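Local coordinates for protein malonate decarboxylase subunit alpha (Acinetobacter baumannii ATCC 17978, PDB 6MPR) that probably acts as the acyl-carrier-protein transferase subunit of malonate decarboxylase, exchanging acetyl for malonyl on the carrier during decarboxylation of malonate to acetate, at residues S377-K382 with P464-G469; T368-G373 with D447-I452; P176-S181 with R211-A216; G193-Q198 with W218-V223; E479-L484 with L523-E528. All coordinates share one frame; numbering follows the deposited sequence.

Contact 1 of 5, residues S377-K382 with P464-G469; sequences SSTVTK and PIMIYG
Ser378 reaches Pro464 with its whole short side chain. Its CB lies 3.4 Å from Pro464 O, and the torsion that sets OG opposite the backbone N (chi1 177°) carries the hydroxyl on to that same carbonyl. Ser378 OG gives its proton to Pro464 O at 2.8 Å, arriving nearly along the C=O axis. The proton being spent there, OG can still accept, and it does so from Val380 N at 3.0 Å, which closes an ST turn just beyond the strand. Both methyls of Val380 close on Pro464 CG, CG2 the nearer at 3.9 Å, the two side chains crossing at about a right angle.

At the other end the backbones pair. Ser377 N donates to Ile467 O at 2.9 Å, and Ser377 O takes Ile467 N at 3.2 Å in a nearly straight bond (167°), with a weak second bond from Met466 N. Two residues thus oppose one, a classic beta bulge in an antiparallel bridge. In the conformer described, the Ser377 hydroxyl bonds to Gly375 O.

Arg402 of the second subunit holds the carbonyls of Ile465 and Met466, so this loop also belongs to the dimer contact. Between the two segments the bonds run backbone to backbone, plus one serine hydroxyl that supplies the link where the strand pairing stops; the charged group comes from the partner subunit.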
# COMPACT_ATOMS: atom_id res chain seq x y z
N SER A 377 21.58 -5.97 -0.07
CA SER A 377 21.95 -4.73 0.61
C SER A 377 21.35 -4.70 2.01
O SER A 377 20.18 -5.05 2.20
CB SER A 377 21.49 -3.51 -0.20
OG SER A 377 22.11 -3.47 -1.48
N SER A 378 22.15 -4.28 2.99
CA SER A 378 21.62 -4.15 4.34
C SER A 378 22.43 -3.10 5.10
O SER A 378 23.59 -2.83 4.78
CB SER A 378 21.66 -5.49 5.08
OG SER A 378 21.20 -5.33 6.41
N THR A 379 21.79 -2.51 6.10
CA THR A 379 22.48 -1.64 7.05
C THR A 379 22.66 -2.30 8.41
O THR A 379 23.27 -1.70 9.30
CB THR A 379 21.75 -0.31 7.22
OG1 THR A 379 20.41 -0.55 7.66
CG2 THR A 379 21.74 0.48 5.90
N VAL A 380 22.18 -3.53 8.59
CA VAL A 380 22.44 -4.26 9.83
C VAL A 380 23.90 -4.67 9.86
O VAL A 380 24.45 -5.18 8.87
CB VAL A 380 21.50 -5.48 9.95
CG1 VAL A 380 21.95 -6.42 11.06
CG2 VAL A 380 20.05 -5.03 10.16
N THR A 381 24.57 -4.40 10.98
CA THR A 381 25.93 -4.87 11.20
C THR A 381 26.00 -5.62 12.52
O THR A 381 25.06 -5.62 13.31
CB THR A 381 26.97 -3.73 11.18
OG1 THR A 381 26.61 -2.72 12.14
CG2 THR A 381 27.06 -3.09 9.79
N LYS A 382 27.15 -6.25 12.75
CA LYS A 382 27.31 -7.13 13.91
C LYS A 382 26.96 -6.40 15.21
O LYS A 382 27.44 -5.29 15.47
CB LYS A 382 28.75 -7.65 13.96
CG LYS A 382 28.99 -8.74 15.00
CD LYS A 382 30.45 -9.18 15.01
CE LYS A 382 30.64 -10.50 15.74
NZ LYS A 382 30.07 -10.48 17.11
N PRO A 464 18.42 -10.07 7.88
CA PRO A 464 17.68 -8.81 7.66
C PRO A 464 18.27 -8.01 6.50
O PRO A 464 19.30 -7.34 6.63
CB PRO A 464 17.81 -8.08 9.01
CG PRO A 464 18.94 -8.71 9.70
CD PRO A 464 19.03 -10.14 9.21
N ILE A 465 17.60 -8.11 5.36
CA ILE A 465 18.04 -7.53 4.09
C ILE A 465 17.14 -6.33 3.79
O ILE A 465 15.92 -6.48 3.71
CB ILE A 465 17.95 -8.55 2.94
CG1 ILE A 465 18.81 -9.77 3.23
CG2 ILE A 465 18.31 -7.89 1.62
CD1 ILE A 465 20.19 -9.43 3.67
N MET A 466 17.75 -5.16 3.60
CA MET A 466 16.98 -3.97 3.27
C MET A 466 16.45 -4.05 1.83
O MET A 466 15.26 -3.87 1.59
CB MET A 466 17.85 -2.73 3.48
CG MET A 466 17.11 -1.44 3.33
SD MET A 466 18.15 -0.03 3.82
CE MET A 466 19.39 -0.11 2.53
N ILE A 467 17.33 -4.35 0.88
CA ILE A 467 16.97 -4.40 -0.53
C ILE A 467 17.64 -5.63 -1.13
O ILE A 467 18.87 -5.76 -1.05
CB ILE A 467 17.41 -3.13 -1.28
CG1 ILE A 467 16.60 -1.92 -0.82
CG2 ILE A 467 17.19 -3.28 -2.78
CD1 ILE A 467 17.12 -0.63 -1.41
N TYR A 468 16.85 -6.52 -1.73
CA TYR A 468 17.39 -7.72 -2.34
C TYR A 468 18.05 -7.41 -3.67
O TYR A 468 17.62 -6.53 -4.42
CB TYR A 468 16.32 -8.80 -2.52
CG TYR A 468 16.03 -9.50 -1.20
CD1 TYR A 468 15.11 -8.99 -0.31
CD2 TYR A 468 16.71 -10.66 -0.86
CE1 TYR A 468 14.85 -9.61 0.91
CE2 TYR A 468 16.45 -11.30 0.35
CZ TYR A 468 15.52 -10.76 1.23
OH TYR A 468 15.24 -11.35 2.44
N GLY A 469 19.12 -8.15 -3.96
CA GLY A 469 19.90 -7.87 -5.16
C GLY A 469 19.07 -7.93 -6.43
O GLY A 469 19.30 -7.16 -7.36

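Contact 2 of 5, residues T368-G373 with D447-I452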
# COMPACT_ATOMS: atom_id res chain seq x y z
N THR A 368 23.11 2.47 1.47
CA THR A 368 23.13 1.32 2.36
C THR A 368 24.53 1.21 2.94
O THR A 368 25.47 1.85 2.46
CB THR A 368 22.75 0.06 1.62
OG1 THR A 368 22.77 -1.04 2.51
CG2 THR A 368 23.74 -0.19 0.52
N LEU A 369 24.68 0.41 4.01
CA LEU A 369 26.03 0.27 4.54
C LEU A 369 26.79 -0.88 3.90
O LEU A 369 28.01 -0.78 3.74
CB LEU A 369 26.02 0.09 6.06
CG LEU A 369 25.53 1.28 6.88
CD1 LEU A 369 25.66 0.97 8.37
CD2 LEU A 369 26.30 2.54 6.50
N GLN A 370 26.10 -1.98 3.58
CA GLN A 370 26.75 -3.17 3.03
C GLN A 370 26.01 -3.68 1.81
O GLN A 370 24.78 -3.63 1.75
CB GLN A 370 26.84 -4.28 4.07
CG GLN A 370 27.88 -4.04 5.16
CD GLN A 370 28.16 -5.30 5.96
OE1 GLN A 370 27.33 -6.20 6.01
NE2 GLN A 370 29.36 -5.38 6.54
N VAL A 371 26.77 -4.17 0.83
CA VAL A 371 26.27 -4.73 -0.41
C VAL A 371 27.15 -5.94 -0.72
O VAL A 371 28.37 -5.82 -0.68
CB VAL A 371 26.32 -3.72 -1.57
CG1 VAL A 371 25.81 -4.33 -2.89
CG2 VAL A 371 25.51 -2.47 -1.23
N ASP A 372 26.54 -7.09 -0.99
CA ASP A 372 27.36 -8.25 -1.31
C ASP A 372 27.43 -8.45 -2.83
O ASP A 372 26.95 -7.63 -3.62
CB ASP A 372 26.86 -9.50 -0.55
CG ASP A 372 25.60 -10.12 -1.13
OD1 ASP A 372 25.08 -9.67 -2.16
OD2 ASP A 372 25.14 -11.12 -0.53
N GLY A 373 28.09 -9.54 -3.25
CA GLY A 373 28.40 -9.76 -4.65
C GLY A 373 27.19 -10.00 -5.54
O GLY A 373 27.31 -9.91 -6.77
N ASP A 447 32.12 -9.65 0.81
CA ASP A 447 31.79 -11.01 0.37
C ASP A 447 30.58 -11.56 1.12
O ASP A 447 29.80 -12.33 0.55
CB ASP A 447 32.99 -11.93 0.57
CG ASP A 447 34.14 -11.62 -0.38
OD1 ASP A 447 33.88 -11.16 -1.51
OD2 ASP A 447 35.31 -11.84 0.01
N ARG A 448 30.41 -11.19 2.38
CA ARG A 448 29.34 -11.74 3.21
C ARG A 448 28.74 -10.62 4.05
O ARG A 448 29.45 -9.94 4.79
CB ARG A 448 29.88 -12.85 4.13
CG ARG A 448 28.90 -13.43 5.13
CD ARG A 448 29.63 -14.29 6.15
NE ARG A 448 28.74 -14.91 7.13
CZ ARG A 448 28.11 -16.07 6.92
NH1 ARG A 448 28.29 -16.72 5.78
NH2 ARG A 448 27.31 -16.57 7.86
N LEU A 449 27.42 -10.44 3.93
CA LEU A 449 26.73 -9.45 4.75
C LEU A 449 26.80 -9.82 6.23
O LEU A 449 26.59 -10.97 6.61
CB LEU A 449 25.27 -9.33 4.33
CG LEU A 449 24.92 -8.76 2.96
CD1 LEU A 449 23.42 -8.72 2.79
CD2 LEU A 449 25.51 -7.36 2.75
N ASP A 450 27.10 -8.82 7.08
CA ASP A 450 26.98 -9.00 8.53
C ASP A 450 25.62 -9.54 8.91
O ASP A 450 25.47 -10.20 9.94
CB ASP A 450 27.16 -7.67 9.28
CG ASP A 450 28.61 -7.23 9.42
OD1 ASP A 450 29.48 -7.64 8.63
OD2 ASP A 450 28.85 -6.43 10.35
N ALA A 451 24.59 -9.19 8.12
CA ALA A 451 23.21 -9.49 8.47
C ALA A 451 22.99 -10.98 8.68
O ALA A 451 22.14 -11.37 9.49
CB ALA A 451 22.27 -8.97 7.38
N ILE A 452 23.72 -11.83 7.95
CA ILE A 452 23.52 -13.27 8.07
C ILE A 452 23.84 -13.73 9.48
O ILE A 452 23.05 -14.45 10.11
CB ILE A 452 24.36 -14.03 7.04
CG1 ILE A 452 24.00 -13.59 5.61
CG2 ILE A 452 24.15 -15.52 7.24
CD1 ILE A 452 25.04 -14.01 4.60
O HOH W 1 24.68 -6.61 6.63
O HOH W 2 26.14 -12.04 1.92
O HOH W 3 29.29 -11.95 -2.04
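The amide of Gln370 and the carboxylate of Asp450 meet with their planes 84° apart. The amide works through its edge: Gln370 NE2 donates to Asp450 OD1 at 3.1 Å with the acceptor close to the amide plane, whereas the carboxylate is approached from above its own plane, 80° out of it. On the other corner of the amide, Gln370 OE1 accepts from Asp450 N at 2.8 Å, in the carbonyl plane and on a lone pair. The glutamine therefore grips both the backbone and the side chain of one residue, which fixes the rotation of its amide. Water 1 also donates to Gln370 OE1 while accepting from Ala451 N, so that oxygen serves two successive backbone N-H groups, of Asp450 and Ala451, one directly and one through water.

Nearer the backbone of Gln370 the contact is apolar. Leu449 CD2 packs on Gln370 CB at 3.6 Å, and Leu449 CG lies 4.1 Å from Asp372 CB. Farther along, water takes over: water 2 joins Asp372 OD2 to Leu449 N, and water 3 links Gly373 N with Asp447 O. The other carboxylate oxygen, Asp372 OD1, is held by the backbone N of Met374 and of His376.

Asp450 OD2 accepts a hydrogen bond from Lys382 N, and Arg448 pairs with Asp453 and reaches Thr419 of the second subunit. The contact thus ties strand 370-371, which is paired with strand 377-378, to the first turn of helix 450-458.

Contact 3 of 5, residues P176-S181 with R211-A216; sequences PSTEDS and RVDIPA
Thr178 and Asp213 face each other with matching first torsions: a chi1 of -67° sets Thr178 OG1 beside its own backbone N, and one of -71° does the same for the Asp213 carboxylate. Thr178 OG1 stands 3.9 Å from Asp213 CG and, near the guanidinium plane, 4.2 Å from Arg211 NH2. These are near approaches, too long for hydrogen bonds; the hydroxyl itself bonds to Thr174 and to Gly175 O. Within its own segment, Arg211 NE meets Asp213 OD1 at 2.9 Å in an almost perfectly straight salt bridge (177°), the oxygen lying in the guanidinium plane and being used on its syn side. At the far end Ile214 CD1 comes 4.4 Å from Ser181 C, where the type II' turn from Thr178 to Ser181 leads into helix 181-189.

Asp213 and Ile214 both face Ile172 in a classic beta bulge, which bonds the loop to strand 172-173. Asp343 and Arg347 extend the ion pair into a chain of alternating charges, Asp343 on Arg211 and Arg347 on Asp213. The implication is that the two loops touch without bonding directly: each meets its polar needs on its own side or in neighbouring residues, and the buried charges are probably stabilised by compensating one another.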
# COMPACT_ATOMS: atom_id res chain seq x y z
N PRO A 176 0.97 19.36 9.93
CA PRO A 176 2.14 18.89 9.16
C PRO A 176 2.71 17.58 9.66
O PRO A 176 3.32 16.84 8.88
CB PRO A 176 3.15 20.03 9.31
CG PRO A 176 2.30 21.25 9.60
CD PRO A 176 1.13 20.74 10.41
N SER A 177 2.52 17.24 10.94
CA SER A 177 3.08 16.02 11.49
C SER A 177 2.04 14.91 11.64
O SER A 177 2.14 14.09 12.56
CB SER A 177 3.77 16.31 12.83
OG SER A 177 4.88 17.13 12.59
N THR A 178 1.04 14.89 10.75
CA THR A 178 0.06 13.81 10.73
C THR A 178 0.75 12.45 10.63
O THR A 178 0.45 11.54 11.42
CB THR A 178 -0.91 14.04 9.57
OG1 THR A 178 -1.70 15.23 9.84
CG2 THR A 178 -1.84 12.86 9.42
N GLU A 179 1.70 12.30 9.70
CA GLU A 179 2.53 11.10 9.60
C GLU A 179 1.72 9.80 9.63
O GLU A 179 0.83 9.61 8.80
CB GLU A 179 3.59 11.08 10.72
CG GLU A 179 4.72 12.13 10.50
CD GLU A 179 5.85 12.03 11.54
OE1 GLU A 179 6.59 11.01 11.55
OE2 GLU A 179 6.00 12.97 12.35
N ASP A 180 2.05 8.90 10.59
CA ASP A 180 1.42 7.59 10.68
C ASP A 180 0.08 7.61 11.40
O ASP A 180 -0.63 6.60 11.36
CB ASP A 180 2.28 6.56 11.46
CG ASP A 180 3.79 6.65 11.17
OD1 ASP A 180 4.34 7.76 11.01
OD2 ASP A 180 4.44 5.59 11.20
N SER A 181 -0.27 8.70 12.07
CA SER A 181 -1.35 8.61 13.07
C SER A 181 -2.66 8.07 12.52
O SER A 181 -3.26 7.20 13.18
CB SER A 181 -1.52 9.98 13.74
OG SER A 181 -0.34 10.31 14.45
N ARG A 211 -7.93 22.31 11.61
CA ARG A 211 -8.80 21.34 10.96
C ARG A 211 -8.87 20.12 11.87
O ARG A 211 -8.08 19.98 12.81
CB ARG A 211 -8.28 20.97 9.58
CG ARG A 211 -6.90 20.31 9.62
CD ARG A 211 -6.40 19.94 8.22
NE ARG A 211 -5.17 19.17 8.28
CZ ARG A 211 -3.98 19.60 7.88
NH1 ARG A 211 -3.85 20.83 7.36
NH2 ARG A 211 -2.93 18.80 7.99
N VAL A 212 -9.79 19.21 11.54
CA VAL A 212 -9.88 17.92 12.22
C VAL A 212 -9.16 16.89 11.36
O VAL A 212 -9.58 16.61 10.23
CB VAL A 212 -11.34 17.50 12.46
CG1 VAL A 212 -11.37 16.14 13.14
CG2 VAL A 212 -12.08 18.54 13.33
N ASP A 213 -8.07 16.34 11.88
CA ASP A 213 -7.35 15.25 11.22
C ASP A 213 -7.76 13.88 11.73
O ASP A 213 -7.73 12.91 10.96
CB ASP A 213 -5.85 15.43 11.42
CG ASP A 213 -5.29 16.59 10.63
OD1 ASP A 213 -5.39 16.55 9.39
OD2 ASP A 213 -4.75 17.54 11.23
N ILE A 214 -8.12 13.78 13.01
CA ILE A 214 -8.61 12.55 13.61
C ILE A 214 -9.94 12.90 14.25
O ILE A 214 -9.98 13.71 15.18
CB ILE A 214 -7.65 11.99 14.67
CG1 ILE A 214 -6.23 11.78 14.12
CG2 ILE A 214 -8.22 10.69 15.26
CD1 ILE A 214 -6.13 10.71 13.07
N PRO A 215 -11.06 12.32 13.80
CA PRO A 215 -12.36 12.64 14.40
C PRO A 215 -12.48 12.16 15.84
O PRO A 215 -11.91 11.15 16.24
CB PRO A 215 -13.37 11.91 13.51
CG PRO A 215 -12.61 11.42 12.31
CD PRO A 215 -11.16 11.32 12.73
N ALA A 216 -13.29 12.91 16.60
CA ALA A 216 -13.54 12.62 18.01
C ALA A 216 -14.00 11.17 18.22
O ALA A 216 -13.66 10.56 19.24
CB ALA A 216 -14.60 13.59 18.54

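Contact 4 of 5, residues G193-Q198 with W218-V223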
# COMPACT_ATOMS: atom_id res chain seq x y z
N GLY A 193 -10.49 -1.07 20.57
CA GLY A 193 -9.25 -0.69 21.19
C GLY A 193 -9.41 0.64 21.91
O GLY A 193 -10.45 1.28 21.84
N ILE A 194 -8.37 1.05 22.63
CA ILE A 194 -8.40 2.30 23.39
C ILE A 194 -7.34 3.25 22.83
O ILE A 194 -6.16 2.89 22.74
CB ILE A 194 -8.21 2.04 24.89
CG1 ILE A 194 -9.36 1.14 25.39
CG2 ILE A 194 -8.13 3.36 25.65
CD1 ILE A 194 -9.33 0.84 26.84
N VAL A 195 -7.78 4.45 22.44
CA VAL A 195 -6.93 5.42 21.74
C VAL A 195 -6.74 6.60 22.68
O VAL A 195 -7.71 7.24 23.10
CB VAL A 195 -7.56 5.85 20.40
CG1 VAL A 195 -6.77 6.97 19.70
CG2 VAL A 195 -7.71 4.63 19.45
N ILE A 196 -5.49 6.88 23.03
CA ILE A 196 -5.13 8.01 23.87
C ILE A 196 -4.19 8.90 23.08
O ILE A 196 -3.17 8.43 22.58
CB ILE A 196 -4.45 7.56 25.18
CG1 ILE A 196 -5.36 6.61 25.95
CG2 ILE A 196 -4.07 8.78 26.02
CD1 ILE A 196 -4.62 5.74 26.91
N VAL A 197 -4.52 10.19 22.98
CA VAL A 197 -3.73 11.14 22.20
C VAL A 197 -3.21 12.24 23.14
O VAL A 197 -4.00 12.97 23.74
CB VAL A 197 -4.54 11.75 21.04
CG1 VAL A 197 -3.64 12.60 20.14
CG2 VAL A 197 -5.23 10.65 20.23
N GLN A 198 -1.89 12.37 23.23
CA GLN A 198 -1.34 13.55 23.88
C GLN A 198 -1.36 14.73 22.90
O GLN A 198 -1.10 14.56 21.70
CB GLN A 198 0.08 13.29 24.38
CG GLN A 198 1.11 13.02 23.26
CD GLN A 198 2.52 13.23 23.75
OE1 GLN A 198 3.12 12.33 24.34
NE2 GLN A 198 3.06 14.42 23.51
N TRP A 218 -13.00 8.54 16.93
CA TRP A 218 -11.89 7.60 16.94
C TRP A 218 -11.08 7.63 18.22
O TRP A 218 -10.23 6.75 18.43
CB TRP A 218 -10.92 7.87 15.77
CG TRP A 218 -11.53 7.76 14.41
CD1 TRP A 218 -12.87 7.75 14.10
CD2 TRP A 218 -10.83 7.68 13.17
NE1 TRP A 218 -13.03 7.67 12.73
CE2 TRP A 218 -11.80 7.62 12.14
CE3 TRP A 218 -9.48 7.65 12.83
CZ2 TRP A 218 -11.45 7.54 10.80
CZ3 TRP A 218 -9.14 7.55 11.48
CH2 TRP A 218 -10.12 7.49 10.49
N VAL A 219 -11.30 8.62 19.09
CA VAL A 219 -10.42 8.92 20.21
C VAL A 219 -11.17 8.63 21.51
O VAL A 219 -12.31 9.06 21.68
CB VAL A 219 -9.95 10.38 20.16
CG1 VAL A 219 -9.12 10.74 21.39
CG2 VAL A 219 -9.16 10.65 18.86
N ASP A 220 -10.52 7.93 22.44
CA ASP A 220 -11.16 7.76 23.74
C ASP A 220 -10.73 8.81 24.76
O ASP A 220 -11.57 9.30 25.54
CB ASP A 220 -10.90 6.35 24.27
CG ASP A 220 -11.44 5.31 23.33
OD1 ASP A 220 -12.69 5.25 23.18
OD2 ASP A 220 -10.63 4.61 22.69
N TYR A 221 -9.45 9.20 24.77
CA TYR A 221 -8.98 10.20 25.72
C TYR A 221 -7.92 11.08 25.10
O TYR A 221 -7.16 10.64 24.23
CB TYR A 221 -8.39 9.57 26.98
CG TYR A 221 -9.38 8.78 27.80
CD1 TYR A 221 -10.23 9.40 28.71
CD2 TYR A 221 -9.44 7.41 27.66
CE1 TYR A 221 -11.14 8.65 29.47
CE2 TYR A 221 -10.34 6.66 28.39
CZ TYR A 221 -11.18 7.28 29.29
OH TYR A 221 -12.05 6.49 30.02
N VAL A 222 -7.84 12.32 25.58
CA VAL A 222 -6.74 13.21 25.26
C VAL A 222 -6.09 13.65 26.57
O VAL A 222 -6.71 13.63 27.63
CB VAL A 222 -7.18 14.44 24.42
CG1 VAL A 222 -7.84 14.00 23.12
CG2 VAL A 222 -8.10 15.35 25.23
N VAL A 223 -4.82 14.04 26.48
CA VAL A 223 -4.08 14.57 27.62
C VAL A 223 -3.15 15.66 27.10
O VAL A 223 -2.52 15.48 26.06
CB VAL A 223 -3.30 13.47 28.37
CG1 VAL A 223 -2.21 12.84 27.47
CG2 VAL A 223 -2.68 14.02 29.64
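Both backbone polar atoms of Val195 are bonded to segment 218-223, N to Asp220 and O to Asp220 and Tyr221. Val195 N donates to Asp220 OD2 at 2.9 Å, using the anti lone pair of that oxygen, while Val195 O accepts from Asp220 N at 3.0 Å and from Tyr221 N at 3.1 Å. The carboxylate thus stands in for a backbone carbonyl where the second strand has yet to begin. Beyond it the regular parallel pattern takes over: Val197 N donates to Tyr221 O at 3.0 Å, and Val223 N to Val197 O at 3.1 Å.

Side chains fill in around these bonds. Val195 CB sits 3.4 Å from Trp218 O, and Val197 CG2 lies 4.1 Å from Val219 CG1, the two valines crossing at about a right angle. On the sheet face carrying Ile196 and Tyr221, helices 22-34 and 48-55 pack; Val195 and Trp218 meet helix 181-189.

The next shell positions the aspartate: Asp220 OD1 pairs with Lys27 and with Arg342 of the second subunit. With the axes of strands 194-198 and 221-223 only 22° from parallel and helices packed on the sheet, the pair is consistent with a Rossmann-like parallel alpha/beta core.

Contact 5 of 5, residues E479-L484 with L523-E528; sequences EGIAYL and LVVFPE
Ile481 and Val525 form the hydrogen-bonded pair of a short antiparallel bridge that adds strand 524-525 to the end of a mixed sheet. The tight part is here. Ile481 N donates to Val525 O at 2.9 Å and Val525 N to Ile481 O at 3.0 Å, both donors lying in the carbonyl planes, and the side chains run side by side with Ile481 CB 3.6 Å from Val525 CG2. Tyr483 closes the same face: its ring has Ile481 CG2 over one face, toward the rim, and Val525 CG1 in plane at its edge, while its hydroxyl bonds to Gly256 O. Gly480 CA comes within 3.0 Å of Val525 O, a closeness possible because no CB stands between; its backbone angles (phi 150°) are ones at which a CB would jam against Glu479 O.

Toward Glu479 backbone pairing gives way to van der Waals contacts, and Glu479 and Phe526 are partly exposed. Glu479 O lies 3.4 Å from Phe526 CD1 and near the ring of Pro527, and the Glu479 carboxylate makes a long, weak ion pair with Arg534. The Phe526 side chain packs against Thr515 and Arg519 of helix 512-520. At the opposite end, an inverse gamma turn centred on Tyr483 ends the pairing, with Tyr483 N donating to Leu523 O at 2.9 Å and 170°.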
# COMPACT_ATOMS: atom_id res chain seq x y z
N GLU A 479 32.70 5.25 -8.76
CA GLU A 479 33.36 4.69 -9.92
C GLU A 479 32.50 4.69 -11.18
O GLU A 479 33.04 4.70 -12.29
CB GLU A 479 33.80 3.25 -9.62
CG GLU A 479 34.86 3.17 -8.55
CD GLU A 479 36.23 3.49 -9.10
OE1 GLU A 479 36.87 2.57 -9.66
OE2 GLU A 479 36.64 4.67 -9.00
N GLY A 480 31.18 4.68 -11.06
CA GLY A 480 30.32 4.64 -12.22
C GLY A 480 29.02 3.92 -11.91
O GLY A 480 28.68 3.71 -10.76
N ILE A 481 28.30 3.56 -12.97
CA ILE A 481 26.99 2.91 -12.85
C ILE A 481 27.09 1.52 -13.47
O ILE A 481 27.58 1.36 -14.59
CB ILE A 481 25.87 3.71 -13.54
CG1 ILE A 481 25.79 5.14 -13.01
CG2 ILE A 481 24.52 3.01 -13.37
CD1 ILE A 481 24.88 6.02 -13.84
N ALA A 482 26.58 0.52 -12.75
CA ALA A 482 26.34 -0.80 -13.31
C ALA A 482 24.84 -0.90 -13.60
O ALA A 482 24.02 -0.74 -12.68
CB ALA A 482 26.80 -1.91 -12.36
N TYR A 483 24.49 -1.12 -14.87
CA TYR A 483 23.08 -1.23 -15.25
C TYR A 483 22.61 -2.67 -15.05
O TYR A 483 22.39 -3.43 -16.00
CB TYR A 483 22.86 -0.77 -16.69
CG TYR A 483 23.08 0.71 -16.91
CD1 TYR A 483 22.17 1.65 -16.43
CD2 TYR A 483 24.19 1.17 -17.61
CE1 TYR A 483 22.37 3.01 -16.63
CE2 TYR A 483 24.39 2.53 -17.82
CZ TYR A 483 23.48 3.44 -17.32
OH TYR A 483 23.69 4.78 -17.53
N LEU A 484 22.43 -3.02 -13.77
CA LEU A 484 22.16 -4.41 -13.38
C LEU A 484 20.87 -4.94 -14.00
O LEU A 484 20.75 -6.16 -14.22
CB LEU A 484 22.09 -4.52 -11.86
CG LEU A 484 23.34 -4.19 -11.03
CD1 LEU A 484 23.04 -4.40 -9.54
CD2 LEU A 484 24.58 -4.99 -11.48
N LEU A 523 26.93 -1.72 -20.50
CA LEU A 523 26.44 -2.29 -19.25
C LEU A 523 27.04 -1.62 -18.02
O LEU A 523 26.45 -1.68 -16.93
CB LEU A 523 26.73 -3.79 -19.22
CG LEU A 523 26.00 -4.64 -20.26
CD1 LEU A 523 26.58 -6.05 -20.24
CD2 LEU A 523 24.53 -4.66 -19.93
N VAL A 524 28.22 -1.02 -18.16
CA VAL A 524 28.86 -0.22 -17.13
C VAL A 524 29.24 1.11 -17.77
O VAL A 524 29.71 1.13 -18.91
CB VAL A 524 30.11 -0.92 -16.56
CG1 VAL A 524 30.91 0.02 -15.68
CG2 VAL A 524 29.69 -2.18 -15.79
N VAL A 525 29.04 2.21 -17.05
CA VAL A 525 29.51 3.51 -17.47
C VAL A 525 30.38 4.11 -16.38
O VAL A 525 29.99 4.17 -15.21
CB VAL A 525 28.36 4.48 -17.84
CG1 VAL A 525 27.69 4.03 -19.12
CG2 VAL A 525 27.36 4.59 -16.71
N PHE A 526 31.59 4.53 -16.76
CA PHE A 526 32.45 5.39 -15.97
C PHE A 526 32.08 6.84 -16.24
O PHE A 526 31.37 7.13 -17.21
CB PHE A 526 33.91 5.14 -16.35
CG PHE A 526 34.47 3.82 -15.86
CD1 PHE A 526 33.71 2.96 -15.08
CD2 PHE A 526 35.79 3.46 -16.15
CE1 PHE A 526 34.23 1.75 -14.62
CE2 PHE A 526 36.32 2.26 -15.70
CZ PHE A 526 35.54 1.40 -14.92
N PRO A 527 32.52 7.79 -15.40
CA PRO A 527 32.19 9.20 -15.67
C PRO A 527 32.49 9.63 -17.10
O PRO A 527 31.69 10.34 -17.71
CB PRO A 527 33.04 9.95 -14.64
CG PRO A 527 33.16 8.99 -13.51
CD PRO A 527 33.23 7.63 -14.11
N GLU A 528 33.62 9.19 -17.66
CA GLU A 528 33.97 9.61 -19.02
C GLU A 528 32.94 9.14 -20.05
O GLU A 528 32.69 9.85 -21.04
CB GLU A 528 35.36 9.09 -19.39
CG GLU A 528 35.66 7.69 -18.88
CD GLU A 528 36.61 7.70 -17.69
OE1 GLU A 528 37.80 7.38 -17.88
OE2 GLU A 528 36.16 8.04 -16.56

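Overall arrangement
Contacts 1, 3, 4 and 5 are largely buried, while contact 2 is partly open and leans on waters. Contacts 1 and 2 belong together: their centres are 6 Å apart, strands 377-378 and 370-371 pair, and both reach helix 450-458. Contacts 3 and 4 touch through Ile214 and Val219, with centres 13 Å apart. Contacts 4 and 5 are both sheet pairs, parallel in one sheet and antiparallel at the edge of another, about 53 Å apart between centres. Charge marks contact 3 and the start of contact 4, whereas contacts 1 and 5 rely chiefly on backbone bonds and apolar side chains. All but contact 5 touch the second subunit.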